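Local coordinates for N-acetyltransferase domain-containing protein (Pyrococcus horikoshii, PDB 1WWZ) that binds acetyl-coenzyme A and probably transfers the acyl group to an acceptor not yet identified, as a member of the GNAT acetyltransferase family, at residues Ile21-Ser26 against Asp64-Phe69; Gly68-Asp73 against Lys105-Cys110; Glu81-Gly86 against Tyr117-Glu122; Ile121-Gly126 against Val151-Arg156. All coordinates share one frame; numbering follows the deposited sequence.

Contact 1. Residues Ile21-Ser26 against Asp64-Phe69; sequences IDVYMS and DKIVGF
V23 is the first residue of helix 14-27 within 21-26 to reach strand 65-78, and its two methyl groups divide the work. CG2 comes down on the backbone of I66, 3.2 Å from I66 O, and lies 4.2 Å from the I66 side-chain methyl CG2. CG1, turned anti to the backbone N (chi1 168°), extends farther along the strand: it packs on the main chain, 3.8 Å from both G68 CA and V67 O, and touches the ring of F69 at CD2. Next along the helix, Y24 turns the edge of its ring to F69, CD1 lying 4.3 Å from F69 CZ. The phenol hydroxyl of Y24 is held beyond the contact, hydrogen-bonded to G35 O, while F69 packs its ring against F57 of strand 57-62. The contact itself is apolar and buried. V67 and G68 both pair with A60 of the neighbouring strand 57-62, a classic beta bulge, so V23 packs on the strand just where its regular pairing is interrupted. The helix and strand axes pass 8.0 Å apart at -49°, the packing of the N-terminal helix of a GNAT fold onto its central sheet.

Contact 2. Residues Gly68-Asp73 against Lys105-Cys110; sequences GFIVCD and KLLITC
Strand 68-73 and helix 105-110 run nearly parallel, 21° between their directions and 8.4 Å between their axes; by CA positions I70 lies opposite L106 and C72 opposite C110. In the GNAT fold this helix follows strand 83-93 and begins by the pyrophosphate of acetyl-CoA; here its inner side lies on the central sheet. L106 reaches the strand backbone with CD1, which stands 3.5 Å from F69 N and also touches the carbonyl carbon of G68, where the absence of a side chain lets the methyl come close. Its other methyl, CD2, meets I70 CG2 at 3.9 Å, the two side chains passing antiparallel to one another. I70 uses both branches: CG2 faces L106, whereas the longer arm, with CG1 anti to the backbone N (chi1 -173°) and the chain extended, carries CD1 to C110 CB at 3.6 Å and on to the side of L107. I70 thus bridges L106, L107 and C110. F91, which binds acetyl-CoA, packs against I70 from the adjoining strand. At the C-terminal end the two cysteines point at each other without a disulfide: C72 SG lies 3.2 Å from C110 SG, a tight sulfur contact, and 3.4 Å from C110 CB.

Contact 3. Residues Glu81-Gly86 against Tyr117-Glu122; sequences EGRIVG and YNDTIE
R83 and D119 form a salt bridge at the N-terminal ends of the neighbouring strands 83-93 and 120-126, the two parallel strands of the beta-alpha-beta unit completed by helix 102-115. From CB, the R83 side chain first passes between its own backbone N and carbonyl carbon (chi1 60°), then runs extended from CG through CD to NE, and makes its contacts across the strands at the guanidinium. NH2 donates to D119 OD1 at 3.2 Å, nearly in the guanidinium plane and on the syn side of the carboxylate; NH1 adds a weak bond to the same oxygen. The two planes are turned 59° apart, so the arginine grips one oxygen and does not form a flat two-oxygen pair. The hydroxyl of the next residue, T120 OG1, donates to that oxygen at 2.6 Å and helps fix the carboxylate.

Farther along strand 83-93, a single parallel bridge joins G86 to I121, and the segments diverge strongly (78°): G86 N donates to T120 O and E122 N to G86 O, both at 2.8 Å. N118 folds its amide against G86, with OD1 3.2 Å from G86 CA, while its ND2 bonds to K74 O and to a water that in turn donates to I84 O. V85 packs over T120 CB and E122 CB. E81 OE2 and E122 OE1 stand 4.5 Å apart, but R152 lies between them, R156 salt-bridges E81 and S78 OG bonds to E122, which probably offsets their mutual repulsion and would favour the charged form of each.

Contact 4. Residues Ile121-Gly126 against Val151-Arg156; sequences IELWVG and VRMIKR. With ACO (acetyl coenzyme *a), chain C.
W124 lays its indole over the side chain of R152, an aliphatic CH-pi contact in which R152 CB stands 3.5 Å from the centroid of the six-membered ring, nearly on the ring normal. R152 CD comes equally near W124 CZ2, and beyond it the chain bends at chi3 (73°), which carries NH1 to E122 OE1 at 2.9 Å. That salt bridge is skewed: the carboxylate is met on its anti side and the guanidinium plane stands 87° to it. With S78 OG, the buried glutamate oxygen has two donors. I154 completes this face of the strands, its CD1 pressed to 3.3 Å from E122 CB.

On the other face, L123 CD1 packs on M153 CB and V125 CG1 touches M153 SD. The backbones are antiparallel, with paired bonds between I121 and K155, L123 and M153, and V125 and V151; M153 N to L123 O, at 2.8 Å, is the straightest (171°). At the far end of the pair K155 NZ bonds to F139 O and salt-bridges the 3'-phosphate of a second acetyl-CoA.

The bound cofactor reaches the first strand here: its acetyl methyl CH3 is 3.5 Å from W124 O and 4.0 Å from L123 CB, and its sulfur S1P faces V125. Strand 120-126 thereby lines the acetyl end of the acetyl-CoA pocket, as in the GNAT fold, where the strand parallel to 83-93 splays from it around the cofactor.

From the N terminus, contact 1 closes first, bringing strand 65-78 back onto helix 14-27 after the intervening helices and strand 57-62. Contact 2 starts on the end of that same strand segment, sharing G68 and F69, and takes the chain to helix 102-115. Contact 3 opens within the loop of contact 2 and closes beyond it, so the two cross: the strand 83-93, helix 102-115, strand 120-126 unit is a beta-alpha-beta crossover. Contact 4 begins where contact 3 ends, sharing I121 and E122, and adds strand 150-156. Contacts 3 and 4 also touch through E81 with R152 and R156. Together they join both helices to one mixed sheet, with contact 1 across the chain's centre from contacts 3 and 4.

Contact 1. Residues Ile21-Ser26 against Asp64-Phe69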
# COMPACT_ATOMS: atom_id res chain seq x y z
N ILE A 21 -23.21 0.68 -6.25
CA ILE A 21 -23.91 1.83 -6.78
C ILE A 21 -24.08 2.89 -5.69
O ILE A 21 -23.84 4.07 -5.94
CB ILE A 21 -25.29 1.42 -7.35
CG1 ILE A 21 -25.09 0.53 -8.58
CG2 ILE A 21 -26.09 2.66 -7.72
CD1 ILE A 21 -26.37 0.02 -9.20
N ASP A 22 -24.48 2.47 -4.50
CA ASP A 22 -24.65 3.41 -3.38
C ASP A 22 -23.34 4.15 -3.10
O ASP A 22 -23.33 5.37 -2.93
CB ASP A 22 -25.11 2.68 -2.11
CG ASP A 22 -26.46 2.01 -2.26
OD1 ASP A 22 -27.22 2.37 -3.18
OD2 ASP A 22 -26.77 1.12 -1.44
N VAL A 23 -22.25 3.40 -3.03
CA VAL A 23 -20.94 3.98 -2.78
C VAL A 23 -20.58 4.97 -3.88
O VAL A 23 -20.10 6.07 -3.62
CB VAL A 23 -19.84 2.88 -2.72
CG1 VAL A 23 -18.45 3.52 -2.74
CG2 VAL A 23 -20.01 2.04 -1.47
N TYR A 24 -20.83 4.56 -5.12
CA TYR A 24 -20.55 5.38 -6.28
C TYR A 24 -21.35 6.68 -6.23
O TYR A 24 -20.80 7.77 -6.38
CB TYR A 24 -20.89 4.60 -7.55
CG TYR A 24 -20.63 5.35 -8.84
CD1 TYR A 24 -19.51 5.07 -9.62
CD2 TYR A 24 -21.54 6.30 -9.30
CE1 TYR A 24 -19.29 5.73 -10.83
CE2 TYR A 24 -21.33 6.96 -10.50
CZ TYR A 24 -20.21 6.67 -11.26
OH TYR A 24 -20.02 7.31 -12.46
N MET A 25 -22.66 6.57 -6.02
CA MET A 25 -23.53 7.74 -5.96
C MET A 25 -23.14 8.68 -4.82
O MET A 25 -23.19 9.91 -4.97
CB MET A 25 -24.99 7.31 -5.80
CG MET A 25 -25.55 6.49 -6.95
SD MET A 25 -25.39 7.31 -8.55
CE MET A 25 -26.60 8.64 -8.39
N SER A 26 -22.76 8.10 -3.69
CA SER A 26 -22.36 8.87 -2.53
C SER A 26 -21.06 9.62 -2.81
O SER A 26 -20.96 10.82 -2.56
CB SER A 26 -22.16 7.94 -1.32
OG SER A 26 -21.54 8.63 -0.25
N ASP A 64 -19.46 -5.53 7.13
CA ASP A 64 -20.05 -6.27 6.01
C ASP A 64 -20.43 -5.35 4.86
O ASP A 64 -20.99 -5.80 3.86
CB ASP A 64 -21.30 -7.01 6.49
CG ASP A 64 -21.00 -8.01 7.60
OD1 ASP A 64 -20.29 -9.00 7.33
OD2 ASP A 64 -21.46 -7.79 8.74
N LYS A 65 -20.12 -4.06 4.99
CA LYS A 65 -20.45 -3.10 3.95
C LYS A 65 -19.25 -2.60 3.16
O LYS A 65 -18.17 -2.39 3.70
CB LYS A 65 -21.18 -1.88 4.55
CG LYS A 65 -20.31 -1.01 5.45
CD LYS A 65 -21.07 0.22 5.95
CE LYS A 65 -20.83 1.45 5.08
NZ LYS A 65 -22.09 2.20 4.77
N ILE A 66 -19.47 -2.43 1.86
CA ILE A 66 -18.43 -1.92 0.97
C ILE A 66 -18.48 -0.41 1.13
O ILE A 66 -19.55 0.19 1.07
CB ILE A 66 -18.74 -2.28 -0.49
CG1 ILE A 66 -18.66 -3.80 -0.68
CG2 ILE A 66 -17.79 -1.54 -1.42
CD1 ILE A 66 -19.01 -4.26 -2.08
N VAL A 67 -17.33 0.21 1.36
CA VAL A 67 -17.29 1.66 1.55
C VAL A 67 -16.49 2.35 0.46
O VAL A 67 -16.40 3.57 0.43
CB VAL A 67 -16.69 2.03 2.92
CG1 VAL A 67 -17.47 1.36 4.03
CG2 VAL A 67 -15.22 1.64 2.98
N GLY A 68 -15.91 1.55 -0.44
CA GLY A 68 -15.13 2.12 -1.52
C GLY A 68 -14.64 1.03 -2.45
O GLY A 68 -14.66 -0.15 -2.09
N PHE A 69 -14.23 1.40 -3.65
CA PHE A 69 -13.72 0.41 -4.59
C PHE A 69 -12.88 1.03 -5.68
O PHE A 69 -12.91 2.24 -5.91
CB PHE A 69 -14.88 -0.42 -5.19
CG PHE A 69 -15.78 0.33 -6.13
CD1 PHE A 69 -15.55 0.31 -7.50
CD2 PHE A 69 -16.90 1.02 -5.66
CE1 PHE A 69 -16.41 0.96 -8.39
CE2 PHE A 69 -17.77 1.67 -6.53
CZ PHE A 69 -17.53 1.64 -7.90

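Contact 2. Residues Gly68-Asp73 against Lys105-Cys110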
# COMPACT_ATOMS: atom_id res chain seq x y z
N GLY A 68 -15.91 1.55 -0.44
CA GLY A 68 -15.13 2.12 -1.52
C GLY A 68 -14.64 1.03 -2.45
O GLY A 68 -14.66 -0.15 -2.09
N PHE A 69 -14.23 1.40 -3.65
CA PHE A 69 -13.72 0.41 -4.59
C PHE A 69 -12.88 1.03 -5.68
O PHE A 69 -12.91 2.24 -5.91
CB PHE A 69 -14.88 -0.42 -5.19
CG PHE A 69 -15.78 0.33 -6.13
CD1 PHE A 69 -15.55 0.31 -7.50
CD2 PHE A 69 -16.90 1.02 -5.66
CE1 PHE A 69 -16.41 0.96 -8.39
CE2 PHE A 69 -17.77 1.67 -6.53
CZ PHE A 69 -17.53 1.64 -7.90
N ILE A 70 -12.08 0.19 -6.33
CA ILE A 70 -11.23 0.64 -7.41
C ILE A 70 -11.21 -0.47 -8.44
O ILE A 70 -11.23 -1.65 -8.09
CB ILE A 70 -9.79 0.97 -6.89
CG1 ILE A 70 -8.96 1.60 -8.01
CG2 ILE A 70 -9.12 -0.28 -6.33
CD1 ILE A 70 -7.66 2.25 -7.52
N VAL A 71 -11.23 -0.09 -9.71
CA VAL A 71 -11.25 -1.06 -10.81
C VAL A 71 -9.93 -0.97 -11.55
O VAL A 71 -9.64 0.03 -12.18
CB VAL A 71 -12.41 -0.74 -11.77
CG1 VAL A 71 -12.43 -1.74 -12.92
CG2 VAL A 71 -13.73 -0.79 -11.00
N CYS A 72 -9.15 -2.05 -11.45
CA CYS A 72 -7.83 -2.12 -12.07
C CYS A 72 -7.82 -3.08 -13.26
O CYS A 72 -8.16 -4.25 -13.12
CB CYS A 72 -6.82 -2.60 -11.02
SG CYS A 72 -7.08 -1.83 -9.39
N ASP A 73 -7.43 -2.57 -14.42
CA ASP A 73 -7.41 -3.37 -15.65
C ASP A 73 -5.98 -3.65 -16.09
O ASP A 73 -5.27 -2.75 -16.53
CB ASP A 73 -8.13 -2.60 -16.76
CG ASP A 73 -8.51 -3.49 -17.93
OD1 ASP A 73 -7.82 -4.50 -18.17
OD2 ASP A 73 -9.50 -3.16 -18.62
N LYS A 105 -5.38 3.26 0.56
CA LYS A 105 -5.22 1.81 0.64
C LYS A 105 -5.62 1.13 -0.66
O LYS A 105 -4.95 0.20 -1.13
CB LYS A 105 -6.05 1.24 1.79
CG LYS A 105 -5.64 1.76 3.16
CD LYS A 105 -6.48 1.12 4.26
CE LYS A 105 -6.16 -0.35 4.42
NZ LYS A 105 -4.75 -0.55 4.87
N LEU A 106 -6.71 1.60 -1.25
CA LEU A 106 -7.18 1.03 -2.50
C LEU A 106 -6.19 1.31 -3.63
O LEU A 106 -5.93 0.44 -4.45
CB LEU A 106 -8.56 1.59 -2.86
CG LEU A 106 -9.74 1.01 -2.07
CD1 LEU A 106 -10.98 1.84 -2.32
CD2 LEU A 106 -9.98 -0.45 -2.48
N LEU A 107 -5.62 2.52 -3.65
CA LEU A 107 -4.67 2.88 -4.70
C LEU A 107 -3.39 2.06 -4.59
O LEU A 107 -2.85 1.59 -5.60
CB LEU A 107 -4.37 4.38 -4.67
CG LEU A 107 -3.51 4.95 -5.81
CD1 LEU A 107 -4.11 4.57 -7.16
CD2 LEU A 107 -3.44 6.47 -5.67
N ILE A 108 -2.89 1.89 -3.37
CA ILE A 108 -1.68 1.10 -3.15
C ILE A 108 -1.94 -0.34 -3.61
O ILE A 108 -1.09 -0.96 -4.25
CB ILE A 108 -1.28 1.12 -1.66
CG1 ILE A 108 -0.75 2.52 -1.30
CG2 ILE A 108 -0.23 0.05 -1.38
CD1 ILE A 108 -0.46 2.72 0.18
N THR A 109 -3.12 -0.86 -3.29
CA THR A 109 -3.50 -2.21 -3.68
C THR A 109 -3.49 -2.29 -5.21
O THR A 109 -3.01 -3.27 -5.79
CB THR A 109 -4.90 -2.56 -3.16
OG1 THR A 109 -4.89 -2.55 -1.73
CG2 THR A 109 -5.33 -3.94 -3.65
N CYS A 110 -4.04 -1.26 -5.84
CA CYS A 110 -4.10 -1.20 -7.30
C CYS A 110 -2.70 -1.18 -7.92
O CYS A 110 -2.43 -1.90 -8.89
CB CYS A 110 -4.86 0.06 -7.74
SG CYS A 110 -4.73 0.41 -9.51

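Contact 3. Residues Glu81-Gly86 against Tyr117-Glu122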
# COMPACT_ATOMS: atom_id res chain seq x y z
N GLU A 81 -0.24 5.22 -25.88
CA GLU A 81 1.01 4.51 -25.60
C GLU A 81 1.26 3.48 -26.70
O GLU A 81 2.33 2.88 -26.78
CB GLU A 81 0.93 3.79 -24.25
CG GLU A 81 0.64 4.69 -23.06
CD GLU A 81 1.66 5.80 -22.90
OE1 GLU A 81 2.87 5.50 -22.91
OE2 GLU A 81 1.25 6.97 -22.77
N GLY A 82 0.26 3.29 -27.55
CA GLY A 82 0.37 2.35 -28.65
C GLY A 82 0.60 0.91 -28.24
O GLY A 82 1.16 0.13 -29.01
N ARG A 83 0.15 0.54 -27.04
CA ARG A 83 0.33 -0.83 -26.56
C ARG A 83 -0.52 -1.11 -25.33
O ARG A 83 -1.20 -0.22 -24.81
CB ARG A 83 1.81 -1.07 -26.23
CG ARG A 83 2.34 -0.14 -25.15
CD ARG A 83 3.86 -0.11 -25.15
NE ARG A 83 4.37 0.83 -24.15
CZ ARG A 83 4.53 0.53 -22.86
NH1 ARG A 83 4.23 -0.69 -22.43
NH2 ARG A 83 5.00 1.43 -22.01
N ILE A 84 -0.49 -2.36 -24.86
CA ILE A 84 -1.25 -2.75 -23.69
C ILE A 84 -0.64 -2.12 -22.44
O ILE A 84 0.58 -2.17 -22.25
CB ILE A 84 -1.25 -4.29 -23.50
CG1 ILE A 84 -1.99 -4.96 -24.66
CG2 ILE A 84 -1.87 -4.66 -22.15
CD1 ILE A 84 -3.43 -4.54 -24.79
N VAL A 85 -1.48 -1.53 -21.60
CA VAL A 85 -1.02 -0.90 -20.37
C VAL A 85 -2.01 -1.22 -19.27
O VAL A 85 -3.04 -1.85 -19.51
CB VAL A 85 -0.91 0.64 -20.50
CG1 VAL A 85 0.07 1.02 -21.60
CG2 VAL A 85 -2.28 1.25 -20.76
N GLY A 86 -1.69 -0.79 -18.05
CA GLY A 86 -2.60 -1.00 -16.94
C GLY A 86 -3.49 0.22 -16.91
O GLY A 86 -3.09 1.29 -17.38
N TYR A 117 1.87 -6.94 -13.86
CA TYR A 117 1.57 -7.08 -15.28
C TYR A 117 2.00 -5.95 -16.21
O TYR A 117 2.41 -6.19 -17.34
CB TYR A 117 0.06 -7.28 -15.45
CG TYR A 117 -0.53 -8.33 -14.55
CD1 TYR A 117 -0.40 -9.69 -14.86
CD2 TYR A 117 -1.23 -7.98 -13.40
CE1 TYR A 117 -0.96 -10.66 -14.03
CE2 TYR A 117 -1.79 -8.94 -12.57
CZ TYR A 117 -1.65 -10.28 -12.89
OH TYR A 117 -2.22 -11.24 -12.08
N ASN A 118 1.89 -4.71 -15.73
CA ASN A 118 2.21 -3.56 -16.58
C ASN A 118 3.30 -2.65 -16.04
O ASN A 118 3.43 -2.47 -14.84
CB ASN A 118 0.94 -2.74 -16.79
CG ASN A 118 -0.32 -3.59 -16.88
OD1 ASN A 118 -1.11 -3.65 -15.94
ND2 ASN A 118 -0.49 -4.27 -18.01
N ASP A 119 4.07 -2.06 -16.95
CA ASP A 119 5.13 -1.13 -16.57
C ASP A 119 4.60 0.29 -16.71
O ASP A 119 5.32 1.26 -16.52
CB ASP A 119 6.37 -1.30 -17.47
CG ASP A 119 6.07 -1.02 -18.94
OD1 ASP A 119 5.28 -0.11 -19.24
OD2 ASP A 119 6.65 -1.71 -19.81
N THR A 120 3.32 0.39 -17.05
CA THR A 120 2.67 1.68 -17.23
C THR A 120 1.21 1.60 -16.80
O THR A 120 0.53 0.61 -17.07
CB THR A 120 2.70 2.10 -18.71
OG1 THR A 120 4.06 2.15 -19.16
CG2 THR A 120 2.07 3.46 -18.89
N ILE A 121 0.73 2.63 -16.11
CA ILE A 121 -0.66 2.69 -15.67
C ILE A 121 -1.25 4.00 -16.16
O ILE A 121 -0.70 5.07 -15.92
CB ILE A 121 -0.78 2.61 -14.14
CG1 ILE A 121 -0.17 1.30 -13.63
CG2 ILE A 121 -2.26 2.68 -13.73
CD1 ILE A 121 -0.12 1.18 -12.13
N GLU A 122 -2.37 3.90 -16.86
CA GLU A 122 -3.04 5.07 -17.43
C GLU A 122 -4.42 5.29 -16.82
O GLU A 122 -5.09 4.34 -16.40
CB GLU A 122 -3.15 4.87 -18.95
CG GLU A 122 -3.88 5.95 -19.72
CD GLU A 122 -3.97 5.62 -21.20
OE1 GLU A 122 -3.02 5.93 -21.95
OE2 GLU A 122 -4.98 5.01 -21.60
O HOH W 1 1.36 -3.82 -20.20

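Contact 4. Residues Ile121-Gly126 against Val151-Arg156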
# COMPACT_ATOMS: atom_id res chain seq x y z
N ILE A 121 0.73 2.63 -16.11
CA ILE A 121 -0.66 2.69 -15.67
C ILE A 121 -1.25 4.00 -16.16
O ILE A 121 -0.70 5.07 -15.92
CB ILE A 121 -0.78 2.61 -14.14
CG1 ILE A 121 -0.17 1.30 -13.63
CG2 ILE A 121 -2.26 2.68 -13.73
CD1 ILE A 121 -0.12 1.18 -12.13
N GLU A 122 -2.37 3.90 -16.86
CA GLU A 122 -3.04 5.07 -17.43
C GLU A 122 -4.42 5.29 -16.82
O GLU A 122 -5.09 4.34 -16.40
CB GLU A 122 -3.15 4.87 -18.95
CG GLU A 122 -3.88 5.95 -19.72
CD GLU A 122 -3.97 5.62 -21.20
OE1 GLU A 122 -3.02 5.93 -21.95
OE2 GLU A 122 -4.98 5.01 -21.60
N LEU A 123 -4.85 6.55 -16.77
CA LEU A 123 -6.16 6.88 -16.24
C LEU A 123 -6.62 8.24 -16.74
O LEU A 123 -5.82 9.06 -17.19
CB LEU A 123 -6.14 6.89 -14.70
CG LEU A 123 -5.26 7.95 -14.02
CD1 LEU A 123 -6.01 9.28 -13.96
CD2 LEU A 123 -4.90 7.50 -12.60
N TRP A 124 -7.93 8.47 -16.66
CA TRP A 124 -8.52 9.73 -17.06
C TRP A 124 -9.29 10.25 -15.86
O TRP A 124 -10.02 9.51 -15.20
CB TRP A 124 -9.48 9.56 -18.25
CG TRP A 124 -8.79 9.25 -19.54
CD1 TRP A 124 -8.46 8.02 -20.02
CD2 TRP A 124 -8.37 10.20 -20.53
NE1 TRP A 124 -7.86 8.14 -21.26
CE2 TRP A 124 -7.80 9.46 -21.59
CE3 TRP A 124 -8.42 11.60 -20.62
CZ2 TRP A 124 -7.28 10.08 -22.73
CZ3 TRP A 124 -7.91 12.21 -21.76
CH2 TRP A 124 -7.34 11.45 -22.80
N VAL A 125 -9.12 11.54 -15.56
CA VAL A 125 -9.78 12.15 -14.43
C VAL A 125 -10.35 13.50 -14.83
O VAL A 125 -9.81 14.17 -15.71
CB VAL A 125 -8.79 12.31 -13.24
CG1 VAL A 125 -7.55 13.07 -13.70
CG2 VAL A 125 -9.46 13.02 -12.08
N GLY A 126 -11.46 13.89 -14.20
CA GLY A 126 -12.09 15.16 -14.50
C GLY A 126 -11.16 16.33 -14.25
O GLY A 126 -10.44 16.36 -13.26
N VAL A 151 -8.74 14.73 -18.27
CA VAL A 151 -7.28 14.82 -18.23
C VAL A 151 -6.69 13.41 -18.15
O VAL A 151 -7.17 12.58 -17.38
CB VAL A 151 -6.80 15.62 -17.00
CG1 VAL A 151 -5.28 15.59 -16.91
CG2 VAL A 151 -7.31 17.04 -17.09
N ARG A 152 -5.66 13.13 -18.94
CA ARG A 152 -5.02 11.81 -18.93
C ARG A 152 -3.76 11.84 -18.07
O ARG A 152 -2.92 12.73 -18.21
CB ARG A 152 -4.67 11.35 -20.35
CG ARG A 152 -4.15 9.91 -20.42
CD ARG A 152 -3.91 9.44 -21.86
NE ARG A 152 -2.73 10.06 -22.47
CZ ARG A 152 -1.53 9.47 -22.56
NH1 ARG A 152 -1.34 8.24 -22.09
NH2 ARG A 152 -0.51 10.13 -23.11
N MET A 153 -3.64 10.86 -17.18
CA MET A 153 -2.48 10.76 -16.32
C MET A 153 -1.84 9.40 -16.50
O MET A 153 -2.52 8.41 -16.79
CB MET A 153 -2.88 10.97 -14.86
CG MET A 153 -3.45 12.36 -14.61
SD MET A 153 -3.77 12.72 -12.88
CE MET A 153 -2.09 13.09 -12.31
N ILE A 154 -0.52 9.36 -16.34
CA ILE A 154 0.20 8.11 -16.53
C ILE A 154 1.30 7.94 -15.49
O ILE A 154 1.85 8.93 -15.00
CB ILE A 154 0.83 8.09 -17.95
CG1 ILE A 154 1.15 6.66 -18.36
CG2 ILE A 154 2.07 8.96 -17.99
CD1 ILE A 154 -0.01 5.96 -19.03
N LYS A 155 1.58 6.69 -15.14
CA LYS A 155 2.67 6.34 -14.25
C LYS A 155 3.54 5.25 -14.87
O LYS A 155 3.09 4.19 -15.27
CB LYS A 155 2.08 5.87 -12.92
CG LYS A 155 3.15 5.49 -11.89
CD LYS A 155 2.56 5.04 -10.55
CE LYS A 155 3.64 4.54 -9.58
NZ LYS A 155 4.57 5.62 -9.27
N ARG A 156 4.85 5.56 -14.97
CA ARG A 156 5.75 4.61 -15.60
C ARG A 156 6.68 3.96 -14.57
O ARG A 156 7.02 4.54 -13.55
CB ARG A 156 6.57 5.37 -16.65
CG ARG A 156 5.71 6.02 -17.73
CD ARG A 156 6.57 6.63 -18.85
NE ARG A 156 5.77 7.53 -19.69
CZ ARG A 156 4.97 6.97 -20.61
NH1 ARG A 156 4.88 5.65 -20.69
NH2 ARG A 156 4.29 7.74 -21.46
N1A ACO C . -8.11 17.77 -1.72
C2A ACO C . -6.79 17.66 -1.59
N3A ACO C . -6.08 16.49 -1.50
C4A ACO C . -6.90 15.35 -1.55
C5A ACO C . -8.28 15.39 -1.67
C6A ACO C . -8.91 16.69 -1.75
N6A ACO C . -10.23 16.83 -1.85
N7A ACO C . -8.79 14.10 -1.67
C8A ACO C . -7.74 13.33 -1.57
N9A ACO C . -6.54 14.02 -1.49
C1B ACO C . -5.18 13.52 -1.36
C2B ACO C . -4.50 13.83 -0.02
O2B ACO C . -3.08 13.87 -0.26
C3B ACO C . -5.02 12.69 0.89
O3B ACO C . -4.03 12.51 1.92
P3B ACO C . -4.02 13.21 3.37
O7A ACO C . -3.90 14.67 3.05
O8A ACO C . -2.83 12.69 4.03
O9A ACO C . -5.29 12.84 4.04
C4B ACO C . -5.04 11.51 -0.05
O4B ACO C . -5.11 12.11 -1.37
C5B ACO C . -6.28 10.64 0.02
O5B ACO C . -6.68 10.31 1.34
P1A ACO C . -7.84 9.23 1.53
O1A ACO C . -8.48 9.50 2.81
O2A ACO C . -7.23 7.85 1.33
O3A ACO C . -8.89 9.73 0.38
P2A ACO C . -10.25 9.10 0.00
O4A ACO C . -11.21 10.21 0.15
O5A ACO C . -10.43 7.90 0.86
O6A ACO C . -10.14 8.66 -1.48
CBP ACO C . -10.99 9.48 -3.68
CCP ACO C . -9.91 9.58 -2.63
CDP ACO C . -10.55 10.41 -4.86
CEP ACO C . -11.14 8.01 -4.15
CAP ACO C . -12.34 9.96 -3.03
OAP ACO C . -12.20 11.33 -2.64
C9P ACO C . -13.59 9.89 -3.94
O9P ACO C . -14.32 8.90 -3.95
N8P ACO C . -13.83 10.97 -4.74
C7P ACO C . -14.98 11.08 -5.69
C6P ACO C . -14.84 10.18 -6.94
C5P ACO C . -13.62 10.51 -7.75
O5P ACO C . -13.33 11.70 -8.04
N4P ACO C . -12.85 9.52 -8.18
C3P ACO C . -11.63 9.43 -8.99
C2P ACO C . -12.10 9.52 -10.44
S1P ACO C . -10.59 9.36 -11.53
C ACO C . -10.68 7.88 -11.90
O ACO C . -11.58 6.99 -11.54
CH3 ACO C . -9.68 6.97 -12.84